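Side-chain contacts in cupin domain protein (Microcystis aeruginosa DIANCHI905, PDB 5ZBF), which acts as a cupin-superfamily isomerase in the biosynthesis of the Choi moiety of aeruginosins, binding an iron(II) ion and 4-hydroxyphenylpyruvic acid: residues L19-F22 against T27-Q30; I95-K100 against N202-L207; L99-S104 against E154-G159; S48-V53 against F135-M140. All blocks are in the same frame, centred on the assembly; numbering follows the deposited sequence. Where two conformers were deposited one is given.

Contact 1: residues L19-F22 against T27-Q30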
loop_
_atom_site.group_PDB
_atom_site.type_symbol
_atom_site.label_atom_id
_atom_site.label_comp_id
_atom_site.label_asym_id
_atom_site.label_seq_id
_atom_site.Cartn_x
_atom_site.Cartn_y
_atom_site.Cartn_z
ATOM N N LEU A 19 -10.140 10.501 -1.658
ATOM C CA LEU A 19 -9.333 9.637 -0.806
ATOM C C LEU A 19 -10.179 8.970 0.274
ATOM O O LEU A 19 -11.171 9.541 0.740
ATOM C CB LEU A 19 -8.234 10.443 -0.119
ATOM C CG LEU A 19 -7.228 11.241 -0.963
ATOM C CD1 LEU A 19 -6.299 12.011 -0.042
ATOM C CD2 LEU A 19 -6.410 10.343 -1.875
ATOM N N GLU A 20 -9.782 7.744 0.633
ATOM C CA GLU A 20 -10.220 7.078 1.858
ATOM C C GLU A 20 -8.984 7.004 2.746
ATOM O O GLU A 20 -8.011 6.312 2.414
ATOM C CB GLU A 20 -10.764 5.677 1.560
ATOM C CG GLU A 20 -12.073 5.682 0.768
ATOM C CD GLU A 20 -13.286 6.235 1.522
ATOM O OE1 GLU A 20 -13.290 6.304 2.774
ATOM O OE2 GLU A 20 -14.276 6.594 0.843
ATOM N N VAL A 21 -9.025 7.726 3.859
ATOM C CA VAL A 21 -7.831 7.972 4.668
ATOM C C VAL A 21 -7.892 7.147 5.954
ATOM O O VAL A 21 -8.840 7.265 6.734
ATOM C CB VAL A 21 -7.687 9.463 5.025
ATOM C CG1 VAL A 21 -6.450 9.662 5.885
ATOM C CG2 VAL A 21 -7.609 10.308 3.757
ATOM N N PHE A 22 -6.879 6.311 6.161
ATOM C CA PHE A 22 -6.832 5.424 7.307
ATOM C C PHE A 22 -5.623 5.772 8.179
ATOM O O PHE A 22 -4.497 5.857 7.680
ATOM C CB PHE A 22 -6.634 3.974 6.894
ATOM C CG PHE A 22 -7.652 3.399 5.934
ATOM C CD1 PHE A 22 -8.557 2.434 6.364
ATOM C CD2 PHE A 22 -7.619 3.709 4.583
ATOM C CE1 PHE A 22 -9.433 1.837 5.476
ATOM C CE2 PHE A 22 -8.495 3.109 3.689
ATOM C CZ PHE A 22 -9.404 2.174 4.137
ATOM N N THR A 27 1.651 6.276 10.712
ATOM C CA THR A 27 1.556 6.149 9.272
ATOM C C THR A 27 0.113 6.404 8.835
ATOM O O THR A 27 -0.831 5.918 9.457
ATOM C CB THR A 27 1.966 4.733 8.831
ATOM O OG1 THR A 27 3.250 4.427 9.377
ATOM C CG2 THR A 27 2.010 4.608 7.313
ATOM N N ILE A 28 -0.041 7.190 7.777
ATOM C CA ILE A 28 -1.323 7.346 7.103
ATOM C C ILE A 28 -1.320 6.489 5.842
ATOM O O ILE A 28 -0.401 6.580 5.022
ATOM C CB ILE A 28 -1.568 8.817 6.720
ATOM C CG1 ILE A 28 -1.672 9.688 7.973
ATOM C CG2 ILE A 28 -2.824 8.949 5.872
ATOM C CD1 ILE A 28 -1.306 11.133 7.723
ATOM N N PHE A 29 -2.343 5.654 5.698
ATOM C CA PHE A 29 -2.562 4.887 4.485
ATOM C C PHE A 29 -3.804 5.456 3.822
ATOM O O PHE A 29 -4.818 5.669 4.493
ATOM C CB PHE A 29 -2.778 3.405 4.821
ATOM C CG PHE A 29 -3.123 2.545 3.628
ATOM C CD1 PHE A 29 -2.137 1.834 2.959
ATOM C CD2 PHE A 29 -4.435 2.455 3.160
ATOM C CE1 PHE A 29 -2.443 1.057 1.852
ATOM C CE2 PHE A 29 -4.744 1.694 2.050
ATOM C CZ PHE A 29 -3.752 0.964 1.408
ATOM N N GLN A 30 -3.740 5.691 2.520
ATOM C CA GLN A 30 -4.928 6.133 1.793
ATOM C C GLN A 30 -5.165 5.393 0.494
ATOM O O GLN A 30 -4.235 5.073 -0.230
ATOM C CB GLN A 30 -4.886 7.650 1.550
ATOM C CG GLN A 30 -3.702 8.126 0.736
ATOM C CD GLN A 30 -3.472 9.634 0.825
ATOM O OE1 GLN A 30 -3.750 10.256 1.843
ATOM N NE2 GLN A 30 -2.942 10.210 -0.235
#
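Phe22 and Phe29 face each other in an antiparallel hydrogen-bonded pair: Phe22 N donates to Phe29 O over 2.7 Å, and Phe29 N returns the bond to Phe22 O over 2.9 Å. A weaker backbone link is a CA-H...O contact, Gln30 CA lying 3.2 Å from Glu20 O. The two phenylalanine side chains run side by side, and the edge of Phe29 is turned to the face of Phe22 in an offset edge-to-face pair, planes at 69°. In this beta hairpin of strands 17-24 and 27-34 the two rings pack on one face, and Phe29 goes on to meet Phe97 and Phe160. On the other face the packing is mixed. Val21 CG1 lies against Ile28 CG2 at 3.7 Å, and Leu19 crosses the Gln30 amide, with Leu19 CD1 3.6 Å from Gln30 OE1 and CD2 nearest NE2. The extended chain of Gln30 carries its amide to the ligand pocket, where NE2 donates to Asp98 OD1 and to the carboxylate oxygen O2 of the bound hydroxyphenylpyruvate. An alanine here is likely to leave that carboxylate oxygen and Asp98 without a shared donor and the Leu19 methyls without their cover.

Contact 2: residues I95-K100 against N202-L207. With ENO (3-(4-hydroxy-phenyl)pyruvic acid), chain B.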
loop_
_atom_site.group_PDB
_atom_site.type_symbol
_atom_site.label_atom_id
_atom_site.label_comp_id
_atom_site.label_asym_id
_atom_site.label_seq_id
_atom_site.Cartn_x
_atom_site.Cartn_y
_atom_site.Cartn_z
ATOM N N ILE A 95 -7.114 4.191 -9.834
ATOM C CA ILE A 95 -7.327 3.764 -8.458
ATOM C C ILE A 95 -5.969 3.344 -7.902
ATOM O O ILE A 95 -5.304 2.503 -8.502
ATOM C CB ILE A 95 -8.326 2.593 -8.359
ATOM C CG1 ILE A 95 -9.639 2.865 -9.139
ATOM C CG2 ILE A 95 -8.596 2.266 -6.895
ATOM C CD1 ILE A 95 -10.385 4.107 -8.756
ATOM N N GLY A 96 -5.545 3.941 -6.783
ATOM C CA GLY A 96 -4.234 3.646 -6.198
ATOM C C GLY A 96 -4.208 3.714 -4.692
ATOM O O GLY A 96 -5.240 3.866 -4.053
ATOM N N PHE A 97 -3.016 3.553 -4.113
ATOM C CA PHE A 97 -2.854 3.810 -2.688
ATOM C C PHE A 97 -1.552 4.534 -2.460
ATOM O O PHE A 97 -0.661 4.494 -3.315
ATOM C CB PHE A 97 -2.909 2.529 -1.845
ATOM C CG PHE A 97 -1.710 1.622 -1.997
ATOM C CD1 PHE A 97 -0.608 1.740 -1.160
ATOM C CD2 PHE A 97 -1.707 0.630 -2.951
ATOM C CE1 PHE A 97 0.481 0.889 -1.287
ATOM C CE2 PHE A 97 -0.637 -0.226 -3.081
ATOM C CZ PHE A 97 0.467 -0.098 -2.251
ATOM N N ASP A 98 -1.477 5.220 -1.320
ATOM C CA ASP A 98 -0.243 5.853 -0.836
ATOM C C ASP A 98 -0.089 5.602 0.653
ATOM O O ASP A 98 -1.082 5.400 1.357
ATOM C CB ASP A 98 -0.255 7.381 -0.999
ATOM C CG ASP A 98 -0.714 7.841 -2.359
ATOM O OD1 ASP A 98 -1.878 8.278 -2.468
ATOM O OD2 ASP A 98 0.100 7.801 -3.301
ATOM N N LEU A 99 1.150 5.666 1.130
ATOM C CA LEU A 99 1.445 5.688 2.549
ATOM C C LEU A 99 2.316 6.892 2.791
ATOM O O LEU A 99 3.197 7.184 1.991
ATOM C CB LEU A 99 2.206 4.442 2.989
ATOM C CG LEU A 99 1.396 3.164 3.007
ATOM C CD1 LEU A 99 1.544 2.461 1.668
ATOM C CD2 LEU A 99 1.830 2.267 4.155
ATOM N N LYS A 100 2.041 7.593 3.886
ATOM C CA LYS A 100 2.795 8.779 4.266
ATOM C C LYS A 100 3.206 8.685 5.727
ATOM O O LYS A 100 2.419 8.262 6.579
ATOM C CB LYS A 100 1.981 10.046 3.998
ATOM C CG LYS A 100 1.827 10.337 2.516
ATOM C CD LYS A 100 0.700 11.308 2.231
ATOM C CE LYS A 100 0.988 12.685 2.782
ATOM N NZ LYS A 100 0.011 13.665 2.228
ATOM N N ASN A 202 -5.597 -11.935 -4.006
ATOM C CA ASN A 202 -4.414 -11.107 -4.170
ATOM C C ASN A 202 -4.287 -10.151 -2.983
ATOM O O ASN A 202 -5.152 -9.306 -2.771
ATOM C CB ASN A 202 -4.489 -10.347 -5.498
ATOM C CG ASN A 202 -4.440 -11.280 -6.700
ATOM O OD1 ASN A 202 -3.409 -11.892 -6.965
ATOM N ND2 ASN A 202 -5.555 -11.401 -7.433
ATOM N N LEU A 203 -3.218 -10.322 -2.209
ATOM C CA LEU A 203 -2.967 -9.546 -0.998
ATOM C C LEU A 203 -1.765 -8.660 -1.217
ATOM O O LEU A 203 -0.788 -9.086 -1.827
ATOM C CB LEU A 203 -2.720 -10.471 0.196
ATOM C CG LEU A 203 -2.431 -9.767 1.534
ATOM C CD1 LEU A 203 -3.079 -10.492 2.704
ATOM C CD2 LEU A 203 -0.936 -9.613 1.749
ATOM N N ILE A 204 -1.858 -7.412 -0.749
ATOM C CA ILE A 204 -0.716 -6.515 -0.712
ATOM C C ILE A 204 -0.453 -6.159 0.746
ATOM O O ILE A 204 -1.360 -5.791 1.485
ATOM C CB ILE A 204 -0.982 -5.234 -1.538
ATOM C CG1 ILE A 204 -1.132 -5.587 -3.023
ATOM C CG2 ILE A 204 0.113 -4.182 -1.318
ATOM C CD1 ILE A 204 -1.650 -4.436 -3.862
ATOM N N LYS A 205 0.800 -6.285 1.169
ATOM C CA LYS A 205 1.174 -5.814 2.492
ATOM C C LYS A 205 2.375 -4.889 2.400
ATOM O O LYS A 205 3.174 -4.979 1.471
ATOM C CB LYS A 205 1.414 -6.974 3.457
ATOM C CG LYS A 205 2.481 -7.938 3.028
ATOM C CD LYS A 205 2.586 -9.079 4.022
ATOM C CE LYS A 205 3.625 -10.074 3.550
ATOM N NZ LYS A 205 3.792 -11.209 4.496
ATOM N N ILE A 206 2.432 -3.954 3.341
ATOM C CA ILE A 206 3.531 -3.013 3.459
ATOM C C ILE A 206 4.100 -3.144 4.861
ATOM O O ILE A 206 3.379 -3.000 5.852
ATOM C CB ILE A 206 3.069 -1.562 3.241
ATOM C CG1 ILE A 206 2.265 -1.429 1.948
ATOM C CG2 ILE A 206 4.278 -0.625 3.223
ATOM C CD1 ILE A 206 0.755 -1.431 2.148
ATOM N N LEU A 207 5.390 -3.457 4.924
ATOM C CA LEU A 207 6.108 -3.535 6.180
ATOM C C LEU A 207 6.830 -2.220 6.385
ATOM O O LEU A 207 7.501 -1.756 5.476
ATOM C CB LEU A 207 7.122 -4.676 6.137
ATOM C CG LEU A 207 6.574 -6.091 5.961
ATOM C CD1 LEU A 207 7.740 -7.065 6.001
ATOM C CD2 LEU A 207 5.567 -6.427 7.044
HETATM O O4 ENO B . 1.050 13.048 -3.238
HETATM C C9 ENO B . -2.548 15.137 -4.486
HETATM C C8 ENO B . -2.676 16.440 -4.970
HETATM C C7 ENO B . -1.601 17.064 -5.606
HETATM C C6 ENO B . -0.399 16.377 -5.757
HETATM C C5 ENO B . -0.272 15.076 -5.273
HETATM C C4 ENO B . -1.343 14.449 -4.638
HETATM O O3 ENO B . -1.719 18.339 -6.079
HETATM C C3 ENO B . -1.174 13.036 -4.111
HETATM C C2 ENO B . -0.157 13.086 -2.981
HETATM C C1 ENO B . -0.597 13.212 -1.587
HETATM O O2 ENO B . -1.786 12.960 -1.259
HETATM O O1 ENO B . 0.249 13.582 -0.741
#
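The Phe97 ring meets two isoleucines of the facing strand obliquely: Ile206 CD1 comes within 4.2 Å of Phe97 CE1, and Ile204 CG2 lies equally far, 4.2 Å, from Phe97 CZ. At the edge of the ring, in its plane, sits Leu99 CD1 from the same strand, while the rings of Phe29 and Phe160 pack round it, Phe160 edge-to-face. Leu99 and Ile206 reach toward each other tip to tip. With CG of Leu99 beside the backbone N (chi1 -71°), its two methyls meet separate branches of Ile206, CD2 lying 3.9 Å from Ile206 CG2 and CD1 4.0 Å from Ile206 CG1. An alanine in place of Leu99 would probably open a gap at the Ile206 methyls and leave the Phe97 edge less firmly held. Lys100 leaves the strand on the other side, toward the ligand pocket; its chain bends at chi3, and NZ donates to the carboxylate oxygen O1 of hydroxyphenylpyruvate over 3.0 Å. The contact is thus apolar core between the two cupin domains, with the ligand pocket on the other side of strand 94-101. That strand runs between 27-34 and 48-55, strand 201-208 between 135-142 and 156-161, and the two meet almost parallel, 14° apart, with their axes 10.5 Å from each other.

Contact 3: residues L99-S104 against E154-G159. With ENO (3-(4-hydroxy-phenyl)pyruvic acid), chain B.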
loop_
_atom_site.group_PDB
_atom_site.type_symbol
_atom_site.label_atom_id
_atom_site.label_comp_id
_atom_site.label_asym_id
_atom_site.label_seq_id
_atom_site.Cartn_x
_atom_site.Cartn_y
_atom_site.Cartn_z
ATOM N N LEU A 99 1.150 5.666 1.130
ATOM C CA LEU A 99 1.445 5.688 2.549
ATOM C C LEU A 99 2.316 6.892 2.791
ATOM O O LEU A 99 3.197 7.184 1.991
ATOM C CB LEU A 99 2.206 4.442 2.989
ATOM C CG LEU A 99 1.396 3.164 3.007
ATOM C CD1 LEU A 99 1.544 2.461 1.668
ATOM C CD2 LEU A 99 1.830 2.267 4.155
ATOM N N LYS A 100 2.041 7.593 3.886
ATOM C CA LYS A 100 2.795 8.779 4.266
ATOM C C LYS A 100 3.206 8.685 5.727
ATOM O O LYS A 100 2.419 8.262 6.579
ATOM C CB LYS A 100 1.981 10.046 3.998
ATOM C CG LYS A 100 1.827 10.337 2.516
ATOM C CD LYS A 100 0.700 11.308 2.231
ATOM C CE LYS A 100 0.988 12.685 2.782
ATOM N NZ LYS A 100 0.011 13.665 2.228
ATOM N N ARG A 101 4.446 9.087 6.005
ATOM C CA ARG A 101 5.045 8.916 7.321
ATOM C C ARG A 101 6.243 9.840 7.420
ATOM O O ARG A 101 6.988 9.977 6.448
ATOM C CB ARG A 101 5.515 7.471 7.478
ATOM C CG ARG A 101 6.108 7.151 8.826
ATOM C CD ARG A 101 6.795 5.806 8.814
ATOM N NE ARG A 101 7.416 5.553 10.104
ATOM C CZ ARG A 101 6.765 5.163 11.199
ATOM N NH1 ARG A 101 7.444 4.962 12.317
ATOM N NH2 ARG A 101 5.449 4.964 11.186
ATOM N N ILE A 102 6.420 10.487 8.573
ATOM C CA ILE A 102 7.662 11.206 8.857
ATOM C C ILE A 102 8.718 10.146 9.137
ATOM O O ILE A 102 8.614 9.413 10.122
ATOM C CB ILE A 102 7.547 12.144 10.078
ATOM C CG1 ILE A 102 6.472 13.214 9.850
ATOM C CG2 ILE A 102 8.902 12.788 10.380
ATOM C CD1 ILE A 102 6.836 14.265 8.825
ATOM N N THR A 103 9.711 10.051 8.254
ATOM C CA THR A 103 10.723 9.011 8.346
ATOM C C THR A 103 12.030 9.502 8.925
ATOM O O THR A 103 12.373 10.678 8.848
ATOM C CB THR A 103 11.040 8.383 6.974
ATOM O OG1 THR A 103 11.461 9.400 6.053
ATOM C CG2 THR A 103 9.838 7.660 6.440
ATOM N N SER A 104 12.771 8.562 9.498
ATOM C CA SER A 104 14.103 8.815 10.014
ATOM C C SER A 104 15.225 8.236 9.133
ATOM O O SER A 104 16.386 8.636 9.275
ATOM C CB SER A 104 14.206 8.218 11.421
ATOM O OG SER A 104 13.715 6.880 11.441
ATOM N N GLU A 154 8.391 -8.162 14.057
ATOM C CA GLU A 154 9.064 -7.041 14.704
ATOM C C GLU A 154 8.668 -5.707 14.061
ATOM O O GLU A 154 8.817 -4.648 14.672
ATOM N N GLN A 155 8.120 -5.775 12.850
ATOM C CA GLN A 155 7.850 -4.587 12.048
ATOM C C GLN A 155 6.345 -4.353 11.962
ATOM O O GLN A 155 5.575 -5.297 11.946
ATOM C CB GLN A 155 8.452 -4.756 10.647
ATOM C CG GLN A 155 9.488 -5.878 10.537
ATOM C CD GLN A 155 10.792 -5.428 9.944
ATOM O OE1 GLN A 155 11.865 -5.740 10.463
ATOM N NE2 GLN A 155 10.714 -4.678 8.868
ATOM N N GLU A 156 5.946 -3.086 11.911
ATOM C CA GLU A 156 4.551 -2.752 11.681
ATOM C C GLU A 156 4.171 -3.198 10.281
ATOM O O GLU A 156 4.987 -3.131 9.361
ATOM C CB GLU A 156 4.318 -1.255 11.823
ATOM C CG GLU A 156 4.549 -0.769 13.231
ATOM C CD GLU A 156 4.504 0.724 13.316
ATOM O OE1 GLU A 156 5.576 1.333 13.513
ATOM O OE2 GLU A 156 3.399 1.277 13.165
ATOM N N GLU A 157 2.931 -3.649 10.130
ATOM C CA GLU A 157 2.444 -4.153 8.856
ATOM C C GLU A 157 1.057 -3.618 8.575
ATOM O O GLU A 157 0.182 -3.642 9.444
ATOM C CB GLU A 157 2.414 -5.674 8.884
ATOM C CG GLU A 157 1.920 -6.327 7.608
ATOM C CD GLU A 157 1.998 -7.837 7.679
ATOM O OE1 GLU A 157 2.957 -8.349 8.297
ATOM O OE2 GLU A 157 1.106 -8.499 7.121
ATOM N N ILE A 158 0.871 -3.126 7.357
ATOM C CA ILE A 158 -0.436 -2.705 6.878
ATOM C C ILE A 158 -0.751 -3.561 5.673
ATOM O O ILE A 158 0.100 -3.716 4.798
ATOM C CB ILE A 158 -0.415 -1.229 6.455
ATOM C CG1 ILE A 158 -0.108 -0.354 7.674
ATOM C CG2 ILE A 158 -1.742 -0.836 5.810
ATOM C CD1 ILE A 158 0.300 1.059 7.327
ATOM N N GLY A 159 -1.970 -4.094 5.593
ATOM C CA GLY A 159 -2.318 -4.899 4.420
ATOM C C GLY A 159 -3.764 -4.807 3.965
ATOM O O GLY A 159 -4.632 -4.347 4.693
HETATM O O4 ENO B . 1.050 13.048 -3.238
HETATM C C9 ENO B . -2.548 15.137 -4.486
HETATM C C8 ENO B . -2.676 16.440 -4.970
HETATM C C7 ENO B . -1.601 17.064 -5.606
HETATM C C6 ENO B . -0.399 16.377 -5.757
HETATM C C5 ENO B . -0.272 15.076 -5.273
HETATM C C4 ENO B . -1.343 14.449 -4.638
HETATM O O3 ENO B . -1.719 18.339 -6.079
HETATM C C3 ENO B . -1.174 13.036 -4.111
HETATM C C2 ENO B . -0.157 13.086 -2.981
HETATM C C1 ENO B . -0.597 13.212 -1.587
HETATM O O2 ENO B . -1.786 12.960 -1.259
HETATM O O1 ENO B . 0.249 13.582 -0.741
HETATM O O HOH W 1 3.679 4.106 13.486
#
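Leu99 and Ile158 meet end to end, the branch methyl CD2 of the leucine 3.7 Å from CD1 of the isoleucine. Ile158 directs its CG1 arm beside its own backbone N (chi1 -63°) and continues extended, which carries CD1 straight out from strand 156-161 to the facing strand. Thr27 and Phe29 of strand 27-34 also touch Ile158. The contact bridges the two halves of a bicupin: strand 94-101 belongs to the N-terminal half, which carries the iron and its ligand, and strand 156-161 to the C-terminal half, and strand 94-101 meets it with the side turned away from the ligand pocket. Toward the end of strand 94-101 the packing becomes polar. Arg101 is stretched out from its backbone, chi1 -178°, and brings its guanidinium close to Glu156. The two charges lie near each other without a salt bridge, NH1 of Arg101 being 4.3 Å from OE1 of Glu156, with that oxygen well out of the guanidinium plane. A water molecule joins them instead. It sits in the plane at the edge of the guanidinium, accepts from Arg101 NH2 at 3.0 Å and donates to Glu156 OE2 at 2.9 Å. Arg101 NH2 also donates to Thr27 OG1, and its NE forms a salt bridge with Glu210, which immediately precedes the C-terminal run of histidines and is probably vector-derived; these partners are likely to hold the guanidinium against rotation. On the other side of the water, Tyr184 OH is hydrogen-bonded to Glu156 OE2.

Contact 4: residues S48-V53 against F135-M140. With FE2 (Fe (II) ion), chain C; ENO (3-(4-hydroxy-phenyl)pyruvic acid), chain B.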
loop_
_atom_site.group_PDB
_atom_site.type_symbol
_atom_site.label_atom_id
_atom_site.label_comp_id
_atom_site.label_asym_id
_atom_site.label_seq_id
_atom_site.Cartn_x
_atom_site.Cartn_y
_atom_site.Cartn_z
ATOM N N SER A 48 7.421 11.610 4.172
ATOM C CA SER A 48 7.835 10.777 3.051
ATOM C C SER A 48 6.630 10.012 2.542
ATOM O O SER A 48 5.706 9.707 3.308
ATOM C CB SER A 48 8.906 9.782 3.482
ATOM O OG SER A 48 10.051 10.451 3.968
ATOM N N GLN A 49 6.655 9.689 1.256
ATOM C CA GLN A 49 5.503 9.103 0.589
ATOM C C GLN A 49 5.920 8.024 -0.394
ATOM O O GLN A 49 6.905 8.168 -1.126
ATOM C CB GLN A 49 4.736 10.205 -0.141
ATOM C CG GLN A 49 3.508 9.753 -0.915
ATOM C CD GLN A 49 2.877 10.886 -1.694
ATOM O OE1 GLN A 49 2.650 10.790 -2.903
ATOM N NE2 GLN A 49 2.607 11.976 -1.001
ATOM N N ILE A 50 5.151 6.943 -0.393
ATOM C CA ILE A 50 5.261 5.888 -1.387
ATOM C C ILE A 50 3.862 5.513 -1.831
ATOM O O ILE A 50 2.901 5.765 -1.110
ATOM C CB ILE A 50 5.946 4.622 -0.825
ATOM C CG1 ILE A 50 5.202 4.091 0.412
ATOM C CG2 ILE A 50 7.398 4.926 -0.475
ATOM C CD1 ILE A 50 5.759 2.803 0.977
ATOM N N GLY A 51 3.749 4.880 -2.990
ATOM C CA GLY A 51 2.456 4.405 -3.445
ATOM C C GLY A 51 2.505 3.609 -4.722
ATOM O O GLY A 51 3.545 3.517 -5.353
ATOM N N MET A 52 1.356 3.039 -5.084
ATOM C CA MET A 52 1.239 2.211 -6.282
ATOM C C MET A 52 -0.113 2.443 -6.911
ATOM O O MET A 52 -1.084 2.759 -6.220
ATOM C CB MET A 52 1.314 0.727 -5.951
ATOM C CG MET A 52 2.539 0.273 -5.198
ATOM S SD MET A 52 2.488 -1.529 -5.093
ATOM C CE MET A 52 2.337 -1.967 -6.827
ATOM N N VAL A 53 -0.158 2.290 -8.224
ATOM C CA VAL A 53 -1.406 2.253 -8.972
ATOM C C VAL A 53 -1.974 0.829 -8.852
ATOM O O VAL A 53 -1.243 -0.164 -9.044
ATOM C CB VAL A 53 -1.154 2.563 -10.455
ATOM C CG1 VAL A 53 -2.419 2.395 -11.284
ATOM C CG2 VAL A 53 -0.540 3.952 -10.599
ATOM N N PHE A 135 10.662 0.853 3.967
ATOM C CA PHE A 135 9.485 0.031 3.722
ATOM C C PHE A 135 9.820 -1.199 2.878
ATOM O O PHE A 135 10.787 -1.209 2.133
ATOM C CB PHE A 135 8.421 0.856 2.969
ATOM C CG PHE A 135 8.903 1.349 1.643
ATOM C CD1 PHE A 135 8.686 0.616 0.485
ATOM C CD2 PHE A 135 9.656 2.518 1.562
ATOM C CE1 PHE A 135 9.181 1.055 -0.732
ATOM C CE2 PHE A 135 10.152 2.958 0.347
ATOM C CZ PHE A 135 9.908 2.230 -0.805
ATOM N N GLU A 136 8.971 -2.213 2.971
ATOM C CA GLU A 136 8.967 -3.303 2.007
ATOM C C GLU A 136 7.533 -3.531 1.567
ATOM O O GLU A 136 6.635 -3.571 2.402
ATOM C CB GLU A 136 9.536 -4.584 2.621
ATOM C CG GLU A 136 9.553 -5.754 1.656
ATOM C CD GLU A 136 10.256 -6.985 2.202
ATOM O OE1 GLU A 136 10.463 -7.082 3.430
ATOM O OE2 GLU A 136 10.587 -7.873 1.393
ATOM N N ILE A 137 7.325 -3.692 0.265
ATOM C CA ILE A 137 6.000 -4.013 -0.264
ATOM C C ILE A 137 6.024 -5.437 -0.814
ATOM O O ILE A 137 6.939 -5.813 -1.534
ATOM C CB ILE A 137 5.551 -2.987 -1.324
ATOM C CG1 ILE A 137 5.377 -1.613 -0.647
ATOM C CG2 ILE A 137 4.247 -3.419 -1.993
ATOM C CD1 ILE A 137 5.011 -0.495 -1.591
ATOM N N VAL A 138 5.016 -6.216 -0.438
ATOM C CA VAL A 138 4.879 -7.604 -0.863
ATOM C C VAL A 138 3.480 -7.797 -1.427
ATOM O O VAL A 138 2.510 -7.465 -0.772
ATOM C CB VAL A 138 5.083 -8.569 0.322
ATOM C CG1 VAL A 138 5.007 -10.020 -0.152
ATOM C CG2 VAL A 138 6.411 -8.276 1.008
ATOM N N MET A 139 3.392 -8.321 -2.644
ATOM C CA MET A 139 2.115 -8.699 -3.257
ATOM C C MET A 139 2.161 -10.202 -3.484
ATOM O O MET A 139 3.145 -10.718 -4.008
ATOM C CB MET A 139 1.931 -7.994 -4.597
ATOM C CG MET A 139 0.568 -8.214 -5.236
ATOM S SD MET A 139 0.261 -7.197 -6.698
ATOM C CE MET A 139 1.460 -7.840 -7.858
ATOM N N MET A 140 1.099 -10.899 -3.105
ATOM C CA MET A 140 1.106 -12.355 -3.177
ATOM C C MET A 140 -0.288 -12.932 -3.250
ATOM O O MET A 140 -1.228 -12.368 -2.698
ATOM C CB MET A 140 1.809 -12.921 -1.952
ATOM C CG MET A 140 1.093 -12.660 -0.646
ATOM S SD MET A 140 2.117 -13.125 0.755
ATOM C CE MET A 140 2.235 -14.891 0.532
HETATM FE FE FE2 C . 2.201 13.941 -1.711
HETATM O O4 ENO B . 1.050 13.048 -3.238
HETATM C C9 ENO B . -2.548 15.137 -4.486
HETATM C C8 ENO B . -2.676 16.440 -4.970
HETATM C C7 ENO B . -1.601 17.064 -5.606
HETATM C C6 ENO B . -0.399 16.377 -5.757
HETATM C C5 ENO B . -0.272 15.076 -5.273
HETATM C C4 ENO B . -1.343 14.449 -4.638
HETATM O O3 ENO B . -1.719 18.339 -6.079
HETATM C C3 ENO B . -1.174 13.036 -4.111
HETATM C C2 ENO B . -0.157 13.086 -2.981
HETATM C C1 ENO B . -0.597 13.212 -1.587
HETATM O O2 ENO B . -1.786 12.960 -1.259
HETATM O O1 ENO B . 0.249 13.582 -0.741
#
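Ile50 carries CG1 between its backbone N and carbonyl carbon (chi1 57°), which brings CD1 over the ring of Phe135, itself placed by the same kind of torsion (chi1 60°). The result is a CH-pi contact: CD1 of Ile50 stands over the face of the Phe135 ring, 3.8 Å from its centroid and 24° off the ring normal. CG2 of the same isoleucine lies over that face too, nearer the far rim, 3.5 Å from Phe135 CE2. Both arms of one residue thus cover one side of the ring, while Ile75 and Val77 of strand 74-78 touch Phe135 as well. Further along the strands CD1 of Ile50 approaches CD1 of Ile137 at 4.2 Å. Met52, modelled in two conformers, places its sulfur SD 4.0 Å from Ile137 CG2 in the one described, so this last contact may hold for only part of the molecules. Strands 48-55 and 135-142 come from different cupin domains of the bicupin, and their facing sides fill the hydrophobic interface between the domains with axes 10.0 Å apart. Gln49, one residue before Ile50, turns to the other side of its strand, into the barrel of the N-terminal cupin. It completes the iron site there with His43, His45 and His84. Hydroxyphenylpyruvate chelates the same iron(II) through its keto oxygen O4, 2.1 Å from the metal, and its carboxylate oxygen O1, at 2.2 Å.

From the N terminus, contact 1 closes first, a tight hairpin complete before any other contact opens. Strand 48-55 then opens contact 4, and strand 94-101, bonded to the hairpin and to 48-55, starts both contact 2 and contact 3, which share Leu99 and Lys100. Contact 4 closes first of these, at residues 135-140, then contact 3 at 154-159, within the longer span of contact 2, which closes at 202-207. Contact 4 therefore crosses the other two, whose segments alternate with its own. On the C-terminal side strand 201-208 lies between 135-142 and 156-161, Leu207 N probably hydrogen-bonded to Glu136 O and Ile206 N to Ile158 O. Contacts 2, 3 and 4 together seat one cupin domain on the other.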